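Local coordinates for protein phytase (Debaryomyces castellii, PDB 2GFI) that probably hydrolyses phytate (inositol hexakisphosphate), releasing phosphate, as a 3-phytase of the histidine acid phosphatase family, at residues Phe67-Glu72 / Thr369-Arg374; Ala41-Asn46 / Val391-Val396. All coordinates share one frame; numbering follows the deposited sequence.

Contact 1. Residues Phe67-Glu72 / Thr369-Arg374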
# COMPACT_ATOMS: atom_id res chain seq x y z
N PHE A 67 17.36 23.80 -2.75
CA PHE A 67 16.75 24.87 -2.04
C PHE A 67 15.66 24.28 -1.19
O PHE A 67 14.64 23.83 -1.69
CB PHE A 67 16.22 25.94 -3.00
CG PHE A 67 17.31 26.54 -3.84
CD1 PHE A 67 18.02 27.65 -3.39
CD2 PHE A 67 17.64 25.98 -5.09
CE1 PHE A 67 19.04 28.22 -4.18
CE2 PHE A 67 18.67 26.52 -5.89
CZ PHE A 67 19.37 27.65 -5.42
N SER A 68 15.93 24.24 0.10
CA SER A 68 15.11 23.51 1.02
C SER A 68 14.43 24.45 2.03
O SER A 68 15.04 25.43 2.49
CB SER A 68 15.98 22.50 1.74
OG SER A 68 15.24 21.86 2.73
N ARG A 69 13.16 24.18 2.31
CA ARG A 69 12.44 24.81 3.41
C ARG A 69 12.94 24.14 4.69
O ARG A 69 13.57 23.07 4.64
CB ARG A 69 10.95 24.56 3.24
CG ARG A 69 10.09 25.33 4.15
CD ARG A 69 8.65 24.93 4.09
NE ARG A 69 7.87 25.68 5.06
CZ ARG A 69 6.57 25.57 5.21
NH1 ARG A 69 5.88 24.72 4.46
NH2 ARG A 69 5.94 26.30 6.11
N HIS A 70 12.70 24.77 5.84
CA HIS A 70 12.89 24.08 7.11
C HIS A 70 11.95 22.87 7.10
O HIS A 70 10.96 22.85 6.32
CB HIS A 70 12.55 24.99 8.28
CG HIS A 70 11.18 25.59 8.20
ND1 HIS A 70 10.02 24.90 8.50
CD2 HIS A 70 10.79 26.84 7.83
CE1 HIS A 70 8.98 25.68 8.31
NE2 HIS A 70 9.42 26.88 7.93
N GLY A 71 12.21 21.86 7.95
CA GLY A 71 11.25 20.75 8.08
C GLY A 71 10.01 21.14 8.89
O GLY A 71 9.88 22.29 9.32
N GLU A 72 9.14 20.16 9.12
CA GLU A 72 7.97 20.31 9.95
C GLU A 72 8.33 21.00 11.26
O GLU A 72 9.38 20.76 11.84
CB GLU A 72 7.31 18.95 10.23
CG GLU A 72 6.68 18.27 9.02
CD GLU A 72 7.64 17.42 8.17
OE1 GLU A 72 8.87 17.67 8.14
OE2 GLU A 72 7.17 16.49 7.50
N THR A 369 5.82 24.26 -1.65
CA THR A 369 6.41 24.35 -0.32
C THR A 369 5.62 23.65 0.78
O THR A 369 5.03 24.32 1.64
CB THR A 369 6.70 25.83 0.10
OG1 THR A 369 5.46 26.55 0.22
CG2 THR A 369 7.50 26.60 -0.98
N PRO A 370 5.64 22.32 0.80
CA PRO A 370 5.15 21.60 1.96
C PRO A 370 6.20 21.82 3.01
O PRO A 370 7.27 22.35 2.68
CB PRO A 370 5.18 20.15 1.49
CG PRO A 370 6.33 20.12 0.52
CD PRO A 370 6.13 21.38 -0.24
N GLN A 371 5.93 21.43 4.26
CA GLN A 371 7.00 21.46 5.27
C GLN A 371 8.08 20.55 4.73
O GLN A 371 7.76 19.49 4.17
CB GLN A 371 6.49 20.95 6.59
CG GLN A 371 5.42 21.81 7.21
CD GLN A 371 5.99 23.06 7.89
OE1 GLN A 371 7.17 23.37 7.75
NE2 GLN A 371 5.14 23.77 8.64
N GLY A 372 9.34 20.97 4.85
CA GLY A 372 10.43 20.15 4.37
C GLY A 372 10.53 20.22 2.86
O GLY A 372 11.13 19.34 2.23
N ALA A 373 9.93 21.25 2.26
CA ALA A 373 10.00 21.48 0.81
C ALA A 373 11.43 21.40 0.26
O ALA A 373 12.37 21.86 0.89
CB ALA A 373 9.42 22.83 0.46
N ARG A 374 11.56 20.84 -0.94
CA ARG A 374 12.84 20.69 -1.57
C ARG A 374 12.71 21.08 -3.02
O ARG A 374 11.93 20.51 -3.78
CB ARG A 374 13.37 19.25 -1.40
CG ARG A 374 12.38 18.14 -1.77
CD ARG A 374 12.57 16.85 -1.02
NE ARG A 374 12.20 17.06 0.37
CZ ARG A 374 12.28 16.16 1.34
NH1 ARG A 374 12.73 14.92 1.10
NH2 ARG A 374 11.87 16.49 2.56
O HOH W 1 14.15 19.58 2.37

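Contact 2. Residues Ala41-Asn46 / Val391-Val396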
# COMPACT_ATOMS: atom_id res chain seq x y z
N ALA A 41 1.22 21.19 7.14
CA ALA A 41 1.22 19.82 7.61
C ALA A 41 2.54 19.15 7.16
O ALA A 41 3.39 19.83 6.57
CB ALA A 41 -0.03 19.10 7.10
N PRO A 42 2.76 17.85 7.43
CA PRO A 42 4.03 17.22 7.08
C PRO A 42 4.39 17.28 5.58
O PRO A 42 3.54 17.57 4.71
CB PRO A 42 3.87 15.78 7.59
CG PRO A 42 2.90 15.93 8.76
CD PRO A 42 1.89 16.93 8.19
N TYR A 43 5.67 16.99 5.30
CA TYR A 43 6.15 16.88 3.94
C TYR A 43 5.27 15.95 3.12
O TYR A 43 4.80 14.91 3.63
CB TYR A 43 7.58 16.31 3.91
CG TYR A 43 8.11 16.22 2.51
CD1 TYR A 43 8.31 17.37 1.76
CD2 TYR A 43 8.38 14.99 1.93
CE1 TYR A 43 8.78 17.29 0.46
CE2 TYR A 43 8.85 14.90 0.64
CZ TYR A 43 9.04 16.04 -0.09
OH TYR A 43 9.51 15.92 -1.40
N ILE A 44 5.05 16.32 1.86
CA ILE A 44 4.47 15.42 0.90
C ILE A 44 5.10 15.69 -0.46
O ILE A 44 5.37 16.83 -0.81
CB ILE A 44 2.91 15.56 0.87
CG1 ILE A 44 2.28 14.33 0.20
CG2 ILE A 44 2.50 16.89 0.25
CD1 ILE A 44 0.77 14.24 0.37
N GLN A 45 5.31 14.61 -1.21
CA GLN A 45 5.90 14.69 -2.54
C GLN A 45 4.91 15.28 -3.53
O GLN A 45 3.70 15.02 -3.46
CB GLN A 45 6.35 13.31 -3.04
CG GLN A 45 7.39 12.68 -2.15
CD GLN A 45 7.80 11.31 -2.61
OE1 GLN A 45 7.05 10.63 -3.33
NE2 GLN A 45 8.97 10.89 -2.20
N ASN A 46 5.45 16.05 -4.46
CA ASN A 46 4.66 16.65 -5.48
C ASN A 46 3.96 15.54 -6.28
O ASN A 46 4.56 14.47 -6.51
CB ASN A 46 5.60 17.49 -6.32
CG ASN A 46 4.90 18.23 -7.41
OD1 ASN A 46 4.46 17.62 -8.38
ND2 ASN A 46 4.79 19.56 -7.27
N VAL A 391 13.64 19.25 -9.86
CA VAL A 391 12.93 18.23 -9.13
C VAL A 391 12.36 18.95 -7.90
O VAL A 391 13.11 19.34 -6.98
CB VAL A 391 13.87 17.04 -8.74
CG1 VAL A 391 13.07 15.82 -8.36
CG2 VAL A 391 14.83 16.67 -9.89
N ILE A 392 11.04 19.16 -7.90
CA ILE A 392 10.36 19.87 -6.84
C ILE A 392 9.63 18.81 -6.03
O ILE A 392 8.79 18.06 -6.55
CB ILE A 392 9.35 20.81 -7.43
CG1 ILE A 392 9.96 21.64 -8.57
CG2 ILE A 392 8.67 21.65 -6.29
CD1 ILE A 392 11.29 22.33 -8.20
N ASN A 393 9.99 18.72 -4.76
CA ASN A 393 9.38 17.74 -3.86
C ASN A 393 9.26 16.38 -4.51
O ASN A 393 8.19 15.76 -4.53
CB ASN A 393 8.07 18.28 -3.38
CG ASN A 393 8.26 19.60 -2.77
OD1 ASN A 393 7.59 20.57 -3.11
ND2 ASN A 393 9.22 19.67 -1.89
N ASP A 394 10.40 15.94 -5.03
CA ASP A 394 10.60 14.61 -5.55
C ASP A 394 9.93 14.31 -6.87
O ASP A 394 9.79 13.14 -7.21
CB ASP A 394 10.24 13.56 -4.52
CG ASP A 394 11.14 13.59 -3.36
OD1 ASP A 394 12.38 13.55 -3.58
OD2 ASP A 394 10.71 13.61 -2.18
N ALA A 395 9.56 15.34 -7.62
CA ALA A 395 8.98 15.17 -8.93
C ALA A 395 9.75 16.00 -9.93
O ALA A 395 10.05 17.15 -9.64
CB ALA A 395 7.52 15.62 -8.92
N VAL A 396 10.08 15.45 -11.10
CA VAL A 396 10.70 16.28 -12.11
C VAL A 396 9.60 17.16 -12.61
O VAL A 396 8.52 16.68 -12.93
CB VAL A 396 11.29 15.47 -13.29
CG1 VAL A 396 11.79 16.43 -14.39
CG2 VAL A 396 12.40 14.49 -12.81
O HOH W 2 6.93 13.25 -6.64

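Contact 1. Residues Phe67-Glu72 / Thr369-Arg374
Arg69 and Gln371 stack flat on each other in the histidine acid phosphatase fold, where strand 59-69 runs out into the RHG motif, Arg69-His70-Gly71. Their guanidinium and amide planes lie 13° apart, with Gln371 OE1 over the centre of the guanidinium, 3.4 Å from Arg69 CZ. The arginine reaches this place fully extended, CG anti to the backbone N (chi1 -170°), and its outer nitrogens continue to Gly39 O and, by a salt bridge, to Asp333, the predicted proton donor. His70, the predicted nucleophile, turns its ring edge to the same amide oxygen, Gln371 OE1 lying 3.0 Å from His70 CE1. That ring is fixed by His70 ND1, which donates to Gly71 O at 2.7 Å, in the ring plane and almost straight at 178°. Glu72 meets the aliphatic part of the glutamine, its CG 3.6 Å from Gln371 CB. The two backbones are tied at two points: Arg69 N donates to Ala373 O, and Gly372 N, inside the type II turn 370-373, donates to His70 O. Arg374, whose NH2 also forms a salt bridge with Asp136, grips the turn's Gly372 O side-on with two nitrogens, NE at 3.1 Å and NH2 at 3.0 Å.

Contact 2. Residues Ala41-Asn46 / Val391-Val396
Tyr43 and Asp394 join the loop 41-46 to a beta hairpin whose type I' turn, Ile392 to Ala395, links strands 385-392 and 395-397 of the phosphatase sheet. Ile392 begins the turn, and its carbonyl oxygen lies 3.2 Å from Asn46 CB. Asn393 follows with positive phi, and its O accepts from Asn46 N at 2.8 Å, the donor lying in the carbonyl plane on a lone pair. The same oxygen takes a CA-H...O contact from Gln45, while Asn393 CA packs against Tyr43 OH. Next, Asp394 OD2 receives the tyrosine hydroxyl at 2.7 Å, from well above the carboxylate plane; ring and carboxylate stand 87° apart. Tyr43 holds its CG anti to the backbone N (chi1 -178°), which carries the ring out along the loop to the turn. Gln45 NE2 adds a weak bond to Asp394 OD2 at 3.2 Å, its stronger partner being Ala16 O of the second subunit. Replacing Tyr43 by a phenylalanine would probably leave Asp394 OD2 with just that weak bond across this contact. At Ala395 the turn closes through Ala395 N to Ile392 O, and the methyl packs on Asn46, whose OD1 bonds Gly48 N and whose ND2 bonds Gly367 O; Ala395 CB lies 3.7 Å from Asn46 CB.

In the fold
The centres of contacts 1 and 2 are 9 Å apart, and contact 1 is nested within the chain loop that contact 2 closes. Two hydrogen bonds probably join them directly: Glu72 OE2 to Tyr43 N at 2.7 Å, and Asn393 N to Arg374 O at 2.8 Å. Tyr43 also makes a cation-pi contact with Arg374, which is salt-bridged to Asp136. Contact 1 holds the predicted nucleophile His70, whereas contact 2 lies a shell farther out: the side chain of Tyr43 is about 10 Å from that of His70, and that of Asn393 about 9 Å from that of Asp333. Both also touch the second subunit, whose Gln25 packs on Glu72 and bonds Tyr43 O.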